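Response regulator (Caulobacter vibrioides, PDB 3N0R) is a stress response regulator that joins a sigma-factor-like domain to a receiver domain and probably relieves anti-sigma inhibition of a stress sigma factor. Local coordinates at residues Ile237-Phe242 / Lys260-Glu265. The protein carries 1 engineered substitution. Residues are numbered along the deposited sequence; the frame is centred on the assembly and turned at random.
Sequences IFITAF and KPFQPE
Ile239, near the end of strand 236-240, packs its CG2 methyl 3.9 Å from CD of Lys260 at the C-terminal ends of the strands of the five-stranded parallel sheet of a receiver domain. With CG1 beside the backbone N, the same methyl lies opposite that N and faces the second segment, approaching the edge of the Phe262 ring near its plane, with CE1 4.2 Å away; helix 170-182 packs against that ring. At Thr240 the backbone takes over: its O accepts from Lys260 N at 3.0 Å, a bond that carries the pairing with strand 257-259 one step past its end. Thr240 OG1 accepts from Phe242 N at 3.0 Å, an ST turn as the strand gives way to loop. The Lys260 chain, extended beyond CG, runs over the Thr240-Ala241 peptide and crosses Ile239 at about a right angle. Lys260 NZ forms salt bridges with Glu169 and Asp212, the predicted phosphoacceptor, which is unmodified here. Lys260, joined to Pro261 by a cis peptide, thus matches the conserved lysine of receiver domains. Ala241 CA lies 3.5 Å from Lys260 O in a CH...O contact. One water donates to both Ala241 O and Lys260 O, the latter at 2.8 Å.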
# COMPACT_ATOMS: atom_id res chain seq x y z
N ILE A 237 7.79 5.66 3.99
CA ILE A 237 6.65 5.85 3.11
C ILE A 237 6.92 7.09 2.28
O ILE A 237 7.22 8.16 2.82
CB ILE A 237 5.36 6.04 3.91
CG1 ILE A 237 5.13 4.85 4.85
CG2 ILE A 237 4.19 6.25 2.97
CD1 ILE A 237 3.95 5.03 5.79
N PHE A 238 6.81 6.97 0.96
CA PHE A 238 7.06 8.10 0.08
C PHE A 238 5.80 8.88 -0.24
O PHE A 238 4.74 8.30 -0.44
CB PHE A 238 7.80 7.65 -1.17
CG PHE A 238 9.20 7.21 -0.88
CD1 PHE A 238 10.24 8.13 -0.83
CD2 PHE A 238 9.48 5.88 -0.60
CE1 PHE A 238 11.53 7.72 -0.54
CE2 PHE A 238 10.77 5.47 -0.31
CZ PHE A 238 11.79 6.39 -0.28
N ILE A 239 5.95 10.19 -0.26
CA ILE A 239 4.86 11.11 -0.55
C ILE A 239 5.05 11.69 -1.95
O ILE A 239 6.13 12.16 -2.28
CB ILE A 239 4.88 12.29 0.45
CG1 ILE A 239 4.65 11.81 1.89
CG2 ILE A 239 3.86 13.35 0.05
CD1 ILE A 239 5.06 12.84 2.94
N THR A 240 4.00 11.65 -2.77
CA THR A 240 4.08 12.19 -4.13
C THR A 240 2.71 12.64 -4.65
O THR A 240 1.67 12.09 -4.27
CB THR A 240 4.67 11.14 -5.11
OG1 THR A 240 4.67 11.68 -6.44
CG2 THR A 240 3.86 9.85 -5.08
N ALA A 241 2.72 13.63 -5.53
CA ALA A 241 1.48 14.03 -6.20
C ALA A 241 1.15 13.13 -7.39
O ALA A 241 0.02 13.16 -7.89
CB ALA A 241 1.57 15.49 -6.66
N PHE A 242 2.12 12.32 -7.82
CA PHE A 242 1.99 11.51 -9.04
C PHE A 242 2.46 10.08 -8.79
O PHE A 242 3.49 9.64 -9.32
CB PHE A 242 2.72 12.17 -10.20
CG PHE A 242 2.25 13.57 -10.46
CD1 PHE A 242 1.06 13.79 -11.12
CD2 PHE A 242 2.96 14.66 -9.99
CE1 PHE A 242 0.60 15.08 -11.33
CE2 PHE A 242 2.51 15.95 -10.21
CZ PHE A 242 1.33 16.15 -10.87
N LYS A 260 -0.36 13.03 -2.21
CA LYS A 260 -0.79 14.36 -1.77
C LYS A 260 -1.56 15.00 -2.93
O LYS A 260 -1.19 14.81 -4.09
CB LYS A 260 0.42 15.22 -1.37
CG LYS A 260 1.47 15.38 -2.46
CD LYS A 260 2.58 16.36 -2.08
CE LYS A 260 3.60 16.47 -3.20
NZ LYS A 260 4.67 17.46 -2.89
N PRO A 261 -2.66 15.73 -2.64
CA PRO A 261 -3.23 15.99 -1.31
C PRO A 261 -3.79 14.73 -0.66
O PRO A 261 -4.19 13.80 -1.35
CB PRO A 261 -4.35 16.99 -1.61
CG PRO A 261 -4.75 16.70 -3.01
CD PRO A 261 -3.49 16.30 -3.72
N PHE A 262 -3.84 14.73 0.67
CA PHE A 262 -4.11 13.52 1.43
C PHE A 262 -5.58 13.18 1.58
O PHE A 262 -6.39 14.04 1.88
CB PHE A 262 -3.46 13.62 2.81
CG PHE A 262 -1.99 13.93 2.75
CD1 PHE A 262 -1.11 13.05 2.16
CD2 PHE A 262 -1.50 15.12 3.28
CE1 PHE A 262 0.24 13.33 2.09
CE2 PHE A 262 -0.14 15.41 3.21
CZ PHE A 262 0.73 14.52 2.61
N GLN A 263 -5.91 11.91 1.39
CA GLN A 263 -7.17 11.36 1.87
C GLN A 263 -6.80 10.59 3.11
O GLN A 263 -6.00 9.66 3.04
CB GLN A 263 -7.79 10.43 0.83
CG GLN A 263 -8.44 11.15 -0.33
CD GLN A 263 -9.18 10.21 -1.25
OE1 GLN A 263 -8.57 9.31 -1.85
NE2 GLN A 263 -10.49 10.39 -1.37
N PRO A 264 -7.35 10.98 4.27
CA PRO A 264 -6.93 10.44 5.57
C PRO A 264 -6.88 8.91 5.66
O PRO A 264 -5.93 8.39 6.23
CB PRO A 264 -7.97 11.00 6.54
CG PRO A 264 -8.39 12.28 5.92
CD PRO A 264 -8.37 12.04 4.43
N GLU A 265 -7.87 8.21 5.12
CA GLU A 265 -7.89 6.76 5.27
C GLU A 265 -6.72 6.09 4.55
O GLU A 265 -6.26 5.04 4.98
CB GLU A 265 -9.22 6.17 4.82
CG GLU A 265 -10.37 6.41 5.79
CD GLU A 265 -10.24 5.59 7.08
OE1 GLU A 265 -10.51 4.37 7.04
OE2 GLU A 265 -9.86 6.17 8.12
O HOH W 1 -2.19 14.51 -6.67